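Local coordinates for manganese-binding protein (Chlamydia trachomatis, PDB 6NSI) that binds ferrous iron, manganese and nickel ions, with a preference for ferrous iron, and delivers them to the membrane permease of an ABC import system, at residues A[54-59]-A[75-80]; A[82-87]-A[111-116]; A[161-166]-A[191-196]; A[225-230]-A[279-284]. All coordinates share one frame; numbering follows the deposited sequence.

Contact 1: A[54-59]-A[75-80]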
# COMPACT_ATOMS: atom_id res chain seq x y z
N ILE A 54 -14.79 1.62 12.78
CA ILE A 54 -14.09 2.44 11.78
C ILE A 54 -12.67 1.90 11.65
O ILE A 54 -11.85 2.07 12.58
CB ILE A 54 -14.06 3.92 12.15
CG1 ILE A 54 -15.48 4.48 12.23
CG2 ILE A 54 -13.21 4.70 11.15
CD1 ILE A 54 -15.56 5.88 12.81
N PHE A 55 -12.36 1.29 10.51
CA PHE A 55 -11.06 0.67 10.29
C PHE A 55 -10.11 1.66 9.61
O PHE A 55 -10.38 2.13 8.50
CB PHE A 55 -11.24 -0.60 9.45
CG PHE A 55 -11.77 -1.78 10.24
CD1 PHE A 55 -13.09 -2.17 10.11
CD2 PHE A 55 -10.94 -2.49 11.09
CE1 PHE A 55 -13.59 -3.26 10.83
CE2 PHE A 55 -11.43 -3.58 11.82
CZ PHE A 55 -12.75 -3.96 11.69
N CYS A 56 -9.01 1.98 10.30
CA CYS A 56 -7.99 2.92 9.85
C CYS A 56 -6.67 2.22 9.62
O CYS A 56 -6.37 1.20 10.25
CB CYS A 56 -7.76 4.02 10.88
SG CYS A 56 -9.25 4.90 11.32
N ASN A 57 -5.87 2.80 8.73
CA ASN A 57 -4.52 2.30 8.51
C ASN A 57 -3.59 2.66 9.65
O ASN A 57 -2.72 1.87 10.02
CB ASN A 57 -3.95 2.86 7.20
CG ASN A 57 -2.63 2.22 6.82
OD1 ASN A 57 -2.63 1.19 6.17
ND2 ASN A 57 -1.51 2.83 7.21
N GLY A 58 -3.78 3.85 10.23
CA GLY A 58 -2.82 4.39 11.17
C GLY A 58 -1.55 4.77 10.42
O GLY A 58 -1.56 5.00 9.21
N LEU A 59 -0.45 4.84 11.17
CA LEU A 59 0.88 5.15 10.62
C LEU A 59 0.87 6.48 9.87
O LEU A 59 1.66 6.68 8.94
CB LEU A 59 1.40 4.02 9.73
CG LEU A 59 1.19 2.57 10.21
CD1 LEU A 59 1.67 1.54 9.19
CD2 LEU A 59 1.85 2.33 11.56
N PRO A 75 -13.87 5.62 20.13
CA PRO A 75 -13.84 4.20 20.50
C PRO A 75 -14.16 3.25 19.34
O PRO A 75 -13.86 2.06 19.44
CB PRO A 75 -14.91 4.09 21.60
CG PRO A 75 -15.22 5.50 22.00
CD PRO A 75 -14.94 6.37 20.82
N LYS A 76 -14.78 3.74 18.26
CA LYS A 76 -15.04 2.90 17.09
C LYS A 76 -13.78 2.61 16.28
O LYS A 76 -13.82 1.71 15.43
CB LYS A 76 -16.05 3.56 16.16
CG LYS A 76 -17.41 3.80 16.76
CD LYS A 76 -18.33 4.47 15.77
CE LYS A 76 -19.69 4.69 16.40
NZ LYS A 76 -20.62 5.48 15.54
N VAL A 77 -12.69 3.34 16.48
CA VAL A 77 -11.54 3.24 15.57
C VAL A 77 -10.74 1.98 15.88
O VAL A 77 -10.37 1.72 17.03
CB VAL A 77 -10.65 4.49 15.66
CG1 VAL A 77 -9.35 4.24 14.94
CG2 VAL A 77 -11.36 5.70 15.06
N VAL A 78 -10.50 1.18 14.84
CA VAL A 78 -9.54 0.09 14.85
C VAL A 78 -8.33 0.57 14.05
O VAL A 78 -8.41 0.76 12.84
CB VAL A 78 -10.12 -1.19 14.24
CG1 VAL A 78 -9.03 -2.25 14.10
CG2 VAL A 78 -11.30 -1.71 15.07
N ASP A 79 -7.21 0.81 14.75
CA ASP A 79 -5.97 1.31 14.14
C ASP A 79 -5.10 0.11 13.77
O ASP A 79 -4.32 -0.39 14.57
CB ASP A 79 -5.25 2.27 15.09
CG ASP A 79 -4.04 2.95 14.44
OD1 ASP A 79 -3.36 2.32 13.61
OD2 ASP A 79 -3.77 4.12 14.79
N LEU A 80 -5.24 -0.34 12.52
CA LEU A 80 -4.61 -1.59 12.12
C LEU A 80 -3.09 -1.53 12.24
O LEU A 80 -2.46 -2.49 12.71
CB LEU A 80 -5.04 -1.95 10.69
CG LEU A 80 -6.53 -2.28 10.55
CD1 LEU A 80 -6.98 -2.25 9.09
CD2 LEU A 80 -6.84 -3.64 11.19

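Contact 2: A[82-87]-A[111-116]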
# COMPACT_ATOMS: atom_id res chain seq x y z
N GLN A 82 -1.27 0.38 14.26
CA GLN A 82 -0.86 0.42 15.66
C GLN A 82 -1.01 -0.96 16.30
O GLN A 82 -0.13 -1.39 17.06
CB GLN A 82 -1.68 1.45 16.42
CG GLN A 82 -1.17 1.68 17.84
CD GLN A 82 0.28 2.11 17.86
OE1 GLN A 82 0.68 3.02 17.13
NE2 GLN A 82 1.09 1.46 18.71
N ARG A 83 -2.10 -1.66 16.00
CA ARG A 83 -2.27 -3.01 16.53
C ARG A 83 -1.18 -3.94 16.02
O ARG A 83 -0.64 -4.76 16.78
CB ARG A 83 -3.65 -3.54 16.17
CG ARG A 83 -4.78 -2.71 16.77
CD ARG A 83 -6.10 -3.45 16.76
NE ARG A 83 -7.18 -2.63 17.33
CZ ARG A 83 -8.34 -3.12 17.78
NH1 ARG A 83 -8.58 -4.42 17.73
NH2 ARG A 83 -9.25 -2.30 18.28
N LEU A 84 -0.80 -3.81 14.75
CA LEU A 84 0.30 -4.60 14.22
C LEU A 84 1.62 -4.22 14.89
O LEU A 84 2.45 -5.09 15.18
CB LEU A 84 0.38 -4.43 12.71
CG LEU A 84 -0.71 -5.13 11.92
CD1 LEU A 84 -0.52 -4.87 10.43
CD2 LEU A 84 -0.67 -6.62 12.22
N LEU A 85 1.81 -2.93 15.16
CA LEU A 85 3.02 -2.51 15.86
C LEU A 85 3.02 -2.99 17.31
O LEU A 85 4.09 -3.28 17.85
CB LEU A 85 3.17 -0.98 15.79
CG LEU A 85 3.86 -0.42 14.55
CD1 LEU A 85 4.12 1.08 14.69
CD2 LEU A 85 5.17 -1.16 14.24
N ASN A 86 1.84 -3.09 17.93
CA ASN A 86 1.72 -3.56 19.30
C ASN A 86 2.23 -4.99 19.48
O ASN A 86 2.35 -5.45 20.62
CB ASN A 86 0.25 -3.48 19.76
CG ASN A 86 -0.19 -2.06 20.16
OD1 ASN A 86 0.54 -1.08 19.97
ND2 ASN A 86 -1.40 -1.96 20.71
N LYS A 87 2.52 -5.70 18.39
CA LYS A 87 2.96 -7.08 18.45
C LYS A 87 4.25 -7.33 17.68
O LYS A 87 4.60 -8.49 17.43
CB LYS A 87 1.86 -8.01 17.92
CG LYS A 87 0.50 -7.82 18.59
CD LYS A 87 -0.65 -8.23 17.67
CE LYS A 87 -1.29 -9.53 18.13
NZ LYS A 87 -2.77 -9.49 17.97
N GLY A 111 -1.59 -9.45 5.39
CA GLY A 111 -2.24 -10.62 5.97
C GLY A 111 -2.37 -10.50 7.47
O GLY A 111 -3.43 -10.78 8.04
N ALA A 112 -1.29 -10.09 8.14
CA ALA A 112 -1.37 -9.80 9.57
C ALA A 112 -2.41 -8.71 9.86
O ALA A 112 -3.18 -8.82 10.82
CB ALA A 112 -0.00 -9.39 10.10
N ALA A 113 -2.43 -7.66 9.03
CA ALA A 113 -3.47 -6.64 9.15
C ALA A 113 -4.86 -7.26 9.06
O ALA A 113 -5.75 -6.94 9.85
CB ALA A 113 -3.29 -5.57 8.06
N VAL A 114 -5.07 -8.14 8.08
CA VAL A 114 -6.37 -8.78 7.95
C VAL A 114 -6.67 -9.64 9.17
O VAL A 114 -7.83 -9.73 9.60
CB VAL A 114 -6.41 -9.59 6.64
CG1 VAL A 114 -7.63 -10.48 6.59
CG2 VAL A 114 -6.41 -8.62 5.45
N LYS A 115 -5.64 -10.20 9.79
CA LYS A 115 -5.84 -11.00 11.03
C LYS A 115 -6.44 -10.09 12.09
O LYS A 115 -7.32 -10.53 12.79
CB LYS A 115 -4.54 -11.63 11.51
CG LYS A 115 -4.70 -13.04 12.06
CD LYS A 115 -3.40 -13.71 12.40
CE LYS A 115 -2.41 -13.62 11.27
NZ LYS A 115 -2.81 -14.47 10.12
N GLU A 116 -5.96 -8.85 12.19
CA GLU A 116 -6.49 -7.91 13.16
C GLU A 116 -7.91 -7.48 12.80
O GLU A 116 -8.76 -7.32 13.68
CB GLU A 116 -5.58 -6.69 13.28
CG GLU A 116 -4.17 -7.02 13.69
CD GLU A 116 -4.10 -7.66 15.06
OE1 GLU A 116 -4.82 -7.19 15.98
OE2 GLU A 116 -3.35 -8.63 15.22
O HOH W 1 -7.40 -6.37 16.52

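Contact 3: A[161-166]-A[191-196]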
# COMPACT_ATOMS: atom_id res chain seq x y z
N ASN A 161 18.59 -5.79 -12.31
CA ASN A 161 17.46 -4.93 -12.63
C ASN A 161 16.58 -4.61 -11.43
O ASN A 161 15.56 -3.92 -11.60
CB ASN A 161 16.58 -5.57 -13.70
CG ASN A 161 17.22 -5.62 -15.07
OD1 ASN A 161 18.22 -4.95 -15.35
ND2 ASN A 161 16.62 -6.41 -15.95
N ARG A 162 16.93 -5.07 -10.22
CA ARG A 162 16.07 -4.95 -9.04
C ARG A 162 16.23 -3.56 -8.42
O ARG A 162 16.77 -3.37 -7.33
CB ARG A 162 16.40 -6.05 -8.03
CG ARG A 162 15.84 -7.41 -8.44
CD ARG A 162 16.41 -8.54 -7.56
NE ARG A 162 16.25 -9.85 -8.22
CZ ARG A 162 16.57 -11.02 -7.68
NH1 ARG A 162 17.09 -11.06 -6.46
NH2 ARG A 162 16.38 -12.15 -8.36
N TYR A 163 15.73 -2.58 -9.16
CA TYR A 163 15.85 -1.17 -8.79
C TYR A 163 14.55 -0.53 -9.25
O TYR A 163 14.29 -0.49 -10.46
CB TYR A 163 17.08 -0.51 -9.45
CG TYR A 163 18.38 -1.09 -8.93
CD1 TYR A 163 18.94 -0.63 -7.75
CD2 TYR A 163 19.01 -2.13 -9.61
CE1 TYR A 163 20.12 -1.17 -7.25
CE2 TYR A 163 20.20 -2.69 -9.13
CZ TYR A 163 20.74 -2.20 -7.95
OH TYR A 163 21.90 -2.74 -7.47
N LEU A 164 13.73 -0.11 -8.29
CA LEU A 164 12.33 0.25 -8.52
C LEU A 164 12.16 1.76 -8.41
O LEU A 164 12.18 2.33 -7.31
CB LEU A 164 11.42 -0.48 -7.53
CG LEU A 164 9.93 -0.15 -7.63
CD1 LEU A 164 9.38 -0.46 -9.03
CD2 LEU A 164 9.19 -0.90 -6.55
N VAL A 165 11.97 2.42 -9.56
CA VAL A 165 11.81 3.87 -9.61
C VAL A 165 10.32 4.17 -9.80
O VAL A 165 9.74 3.82 -10.83
CB VAL A 165 12.65 4.49 -10.74
CG1 VAL A 165 12.46 6.02 -10.77
CG2 VAL A 165 14.14 4.13 -10.59
N THR A 166 9.71 4.82 -8.82
CA THR A 166 8.28 5.11 -8.86
C THR A 166 8.01 6.60 -8.64
O THR A 166 8.93 7.39 -8.43
CB THR A 166 7.51 4.31 -7.81
OG1 THR A 166 7.90 4.78 -6.51
CG2 THR A 166 7.83 2.81 -7.96
N ARG A 191 17.48 -0.47 0.88
CA ARG A 191 17.02 0.86 0.49
C ARG A 191 17.65 1.34 -0.81
O ARG A 191 17.05 2.17 -1.50
CB ARG A 191 17.30 1.85 1.62
CG ARG A 191 16.37 1.73 2.80
CD ARG A 191 16.26 3.07 3.51
NE ARG A 191 15.00 3.27 4.21
CZ ARG A 191 14.80 2.96 5.49
NH1 ARG A 191 15.79 2.42 6.21
NH2 ARG A 191 13.61 3.19 6.06
N SER A 192 18.81 0.81 -1.19
CA SER A 192 19.36 1.14 -2.50
C SER A 192 18.45 0.71 -3.64
O SER A 192 18.59 1.20 -4.77
CB SER A 192 20.74 0.50 -2.66
OG SER A 192 20.58 -0.87 -3.04
N ARG A 193 17.49 -0.19 -3.38
CA ARG A 193 16.70 -0.80 -4.45
C ARG A 193 15.42 -0.05 -4.83
O ARG A 193 14.72 -0.49 -5.75
CB ARG A 193 16.35 -2.24 -4.05
CG ARG A 193 17.57 -3.01 -3.53
CD ARG A 193 17.47 -4.49 -3.85
NE ARG A 193 17.93 -4.61 -5.21
CZ ARG A 193 19.07 -5.18 -5.57
NH1 ARG A 193 19.83 -5.75 -4.66
NH2 ARG A 193 19.42 -5.18 -6.85
N CYS A 194 15.09 1.07 -4.19
CA CYS A 194 13.94 1.85 -4.64
C CYS A 194 14.23 3.34 -4.47
O CYS A 194 14.98 3.75 -3.58
CB CYS A 194 12.65 1.45 -3.89
SG CYS A 194 12.69 1.65 -2.06
N ILE A 195 13.62 4.15 -5.34
CA ILE A 195 13.77 5.61 -5.27
C ILE A 195 12.56 6.25 -5.94
O ILE A 195 11.89 5.64 -6.77
CB ILE A 195 15.09 6.11 -5.92
CG1 ILE A 195 15.47 7.50 -5.38
CG2 ILE A 195 14.94 6.16 -7.44
CD1 ILE A 195 16.85 7.96 -5.78
N SER A 196 12.28 7.51 -5.58
CA SER A 196 11.16 8.25 -6.15
C SER A 196 11.43 9.72 -5.92
O SER A 196 12.05 10.08 -4.91
CB SER A 196 9.82 7.82 -5.51
OG SER A 196 9.80 8.03 -4.12
O HOH W 2 22.51 -1.91 -5.10

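Contact 4: A[225-230]-A[279-284]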
# COMPACT_ATOMS: atom_id res chain seq x y z
N VAL A 225 13.56 1.46 -17.03
CA VAL A 225 12.14 1.77 -16.99
C VAL A 225 11.80 2.36 -15.63
O VAL A 225 12.38 1.99 -14.60
CB VAL A 225 11.31 0.50 -17.32
CG1 VAL A 225 11.76 -0.65 -16.45
CG2 VAL A 225 9.81 0.77 -17.17
N VAL A 226 10.84 3.29 -15.63
CA VAL A 226 10.32 3.91 -14.42
C VAL A 226 8.80 3.74 -14.44
O VAL A 226 8.19 3.57 -15.49
CB VAL A 226 10.72 5.40 -14.34
CG1 VAL A 226 12.24 5.55 -14.46
CG2 VAL A 226 10.04 6.19 -15.46
N PHE A 227 8.19 3.81 -13.26
CA PHE A 227 6.79 3.44 -13.10
C PHE A 227 5.93 4.64 -12.68
O PHE A 227 6.05 5.12 -11.55
CB PHE A 227 6.64 2.31 -12.09
CG PHE A 227 7.32 1.03 -12.51
CD1 PHE A 227 8.68 0.83 -12.26
CD2 PHE A 227 6.60 0.02 -13.15
CE1 PHE A 227 9.31 -0.37 -12.63
CE2 PHE A 227 7.23 -1.20 -13.53
CZ PHE A 227 8.58 -1.38 -13.27
N LEU A 228 5.02 5.05 -13.56
CA LEU A 228 3.96 5.98 -13.21
C LEU A 228 2.97 5.32 -12.26
O LEU A 228 2.81 4.10 -12.27
CB LEU A 228 3.21 6.42 -14.46
CG LEU A 228 4.09 7.08 -15.52
CD1 LEU A 228 3.36 7.14 -16.85
CD2 LEU A 228 4.43 8.47 -15.05
N GLU A 229 2.28 6.15 -11.46
CA GLU A 229 1.23 5.69 -10.57
C GLU A 229 -0.09 6.36 -10.93
O GLU A 229 -0.13 7.55 -11.25
CB GLU A 229 1.54 5.98 -9.09
CG GLU A 229 2.85 5.37 -8.61
CD GLU A 229 3.40 6.08 -7.38
OE1 GLU A 229 2.59 6.67 -6.62
OE2 GLU A 229 4.64 6.04 -7.17
N ASP A 230 -1.14 5.57 -10.80
CA ASP A 230 -2.52 6.04 -11.05
C ASP A 230 -2.77 7.17 -10.06
O ASP A 230 -2.30 7.07 -8.95
CB ASP A 230 -3.53 4.95 -10.76
CG ASP A 230 -4.93 5.27 -11.24
OD1 ASP A 230 -5.12 5.35 -12.42
OD2 ASP A 230 -5.79 5.46 -10.41
N GLU A 279 7.33 -7.99 -15.19
CA GLU A 279 7.55 -8.00 -16.64
C GLU A 279 8.48 -6.88 -17.08
O GLU A 279 9.37 -7.09 -17.91
CB GLU A 279 6.21 -7.89 -17.38
CG GLU A 279 5.48 -9.21 -17.54
CD GLU A 279 4.11 -9.04 -18.18
OE1 GLU A 279 3.77 -7.90 -18.59
OE2 GLU A 279 3.38 -10.05 -18.27
N GLU A 280 8.29 -5.67 -16.53
CA GLU A 280 9.07 -4.54 -17.02
C GLU A 280 10.52 -4.60 -16.57
O GLU A 280 11.40 -4.11 -17.29
CB GLU A 280 8.44 -3.22 -16.56
CG GLU A 280 7.05 -2.97 -17.16
CD GLU A 280 7.09 -2.36 -18.55
OE1 GLU A 280 6.06 -1.81 -18.99
OE2 GLU A 280 8.16 -2.44 -19.22
N LEU A 281 10.80 -5.20 -15.40
CA LEU A 281 12.17 -5.36 -14.91
C LEU A 281 12.84 -6.65 -15.41
O LEU A 281 13.97 -6.96 -15.01
CB LEU A 281 12.20 -5.30 -13.38
CG LEU A 281 11.80 -3.89 -12.89
CD1 LEU A 281 11.93 -3.79 -11.39
CD2 LEU A 281 12.65 -2.84 -13.54
N GLY A 282 12.19 -7.40 -16.29
CA GLY A 282 12.85 -8.47 -17.01
C GLY A 282 12.60 -9.86 -16.48
O GLY A 282 13.25 -10.81 -16.95
N GLY A 283 11.69 -10.03 -15.51
CA GLY A 283 11.35 -11.33 -14.99
C GLY A 283 10.26 -12.01 -15.79
O GLY A 283 9.84 -11.56 -16.86
N THR A 284 9.78 -13.13 -15.24
CA THR A 284 8.70 -13.90 -15.86
C THR A 284 7.67 -14.23 -14.79
O THR A 284 8.01 -14.77 -13.74
CB THR A 284 9.23 -15.19 -16.51
OG1 THR A 284 10.28 -14.88 -17.43
CG2 THR A 284 8.10 -15.93 -17.25

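Contact 1: A[54-59]-A[75-80]
The carbonyl oxygen of I54 is met twice from the neighbouring strand: V78 N donates a hydrogen bond to I54 O at 2.8 Å, and V77 CA brings a CA-H...O contact to the same oxygen. Three more backbone bonds continue the parallel pairing, from I54 N to K76 O, from C56 N to V78 O (2.9 Å, N-H...O 173°) and from L80 N to C56 O. The last carries the pairing one step beyond strand 77-79, into the start of helix 80-85. F55 and V78 lie side by side on one face of the sheet and point the same way. V78 CB sits 3.5 Å from F55 CD2, and L80 CD2 approaches that same ring carbon more loosely. I54, C56, V77 and D79 occupy the other face. V77 CG1, anti to the backbone N (chi1 169°), reaches C56 SG at 3.7 Å. D79, at the N-cap, swings its carboxylate forward and across to the turn after strand 54-56, with D79 OD1 3.2 Å from G58 CA while it caps Q82 N. N57 ND2 donates to G58 O at 3.0 Å within that turn and to P101 O of another loop. The two strands belong to a right-handed beta-alpha-beta unit through helix 65-71; strand 3-6 pairs with the far side of 54-56, and helices 9-19 and 107-124 cover the F55 face.

Contact 2: A[82-87]-A[111-116]
Helix 80-85, which follows the edge strand 77-79 directly, packs here against helix 107-124, and L84, E116 and K87 carry the junction. L84 drives its forked end onto the small residues of the longer helix. L84 CD2 lies 3.6 Å from A112 CB and L84 CD1 3.7 Å from A113 CB, so each methyl rests on one of two successive alanines. With CG anti to the carbonyl carbon (chi1 -73°) and the chain extended beyond, both branches are directed at the A112-A113 backbone. E116 CG touches L84 CD2 as well, at 3.8 Å, and places an aliphatic segment between the leucine and the carboxylate. E116 then bends at chi2 (-62°) to bring the carboxylate toward the loop that follows the short helix. There K87, arriving from the opposite direction, forms a salt bridge, with K87 NZ 2.9 Å from E116 OE2 on the syn lone pair. The other oxygen is served by water: a molecule 2.8 Å from E116 OE1 donates to it, accepts from R83 NH1 at 2.6 Å and donates to E116 O at a longer 3.3 Å. R83 thus reaches E116 through this one water, its guanidinium turned 63° from the carboxylate plane. The whole is a helix-helix contact on the flank of the N-terminal parallel sheet, with a leucine-on-alanine core bordered by a salt bridge and a water bridge.

Contact 3: A[161-166]-A[191-196]
Backbone hydrogen bonds join the two segments in parallel: L164 N to R193 O (2.8 Å), I195 N to L164 O, and T166 N to I195 O (3.1 Å). Four CA-H...O contacts lie among them, including V165 CA to I195 O. R193 adds a polar grip at one end. Its NE donates to R162 O at 2.7 Å, in the carbonyl plane on a lone pair, and the oxygen lies in the guanidinium plane; NH2 adds a weak bond to the same oxygen. Bends at chi2 and chi3 (83°) fold R193 back to that carbonyl, while E184 takes its NH1 in a salt bridge. The same group makes a cation-pi contact over one face of Y163, R193 CZ standing 4.6 Å from the ring centroid with the two planes 40° apart. At the edge of the ring lies S192 O, and a water 2.6 Å from Y163 OH and 3.0 Å from S192 OG links the phenol to the serine, whose OG also bonds to E189 O. Apolar contact is slighter: V165 and I195 lie side by side, CG2 to CG2 at 3.8 Å, with L164 and C194 on the opposite face of the sheet. T166 OG1 and S196 OG are held by H168 O and E198 O. The arrangement is a two-stranded parallel sheet with helices 172-178 and 182-187 in its connection, strand 164-165 running into the loop of iron ligand H168.

Contact 4: A[225-230]-A[279-284]
The F227 ring meets the end of helix 266-280 with its outer carbons. L281 CG lies at the ring edge, near its plane, 4.1 Å from F227 CZ, while E280 CB approaches that same carbon obliquely at 3.8 Å. E280 and F227 slide past each other in opposite directions; E280 CB and CG touch the ring, and the carboxylate plane stands 86° from it. The glutamate chain bends at chi2 (-83°), which carries the oxygens away from the ring to partners elsewhere, OE2 to R251 in a salt bridge and OE1 to K254 N. V225 fills the neighbouring position. Its CG1 branch reaches L281 CD2 at 3.7 Å and lies 3.6 Å from E280 O, crossing E280 at about a right angle; CG2 comes near E280 OE2. The helix stops right here in a Schellman motif, with G282 at positive phi as the C-prime residue. No hydrogen bond spans the two segments. Adhesion is therefore apolar, made by V225, F227, L281 and the aliphatic part of E280, whereas the charge of that glutamate is probably balanced by R251.

How the contacts relate
From the N terminus, contact 1 closes the loop through helix 65-71, and contact 2 opens after it, bringing helix 80-85 back to helix 107-124. These two touch, L80 packing on A113 and E116, so the edge of the four-stranded sheet and its flanking helices form one block. Contacts 3 and 4 follow in series, none nesting or crossing another. Contact 3 closes the loop carrying helices 172-178 and 182-187; contact 4 spans the longest loop and brings helix 266-280 to strand 225-226. They meet through V165 O to F227 N and N161 ND2 to L281 O. Contacts 1 and 3, about 30 Å apart between centres, lie on opposite sides of the chain's centre.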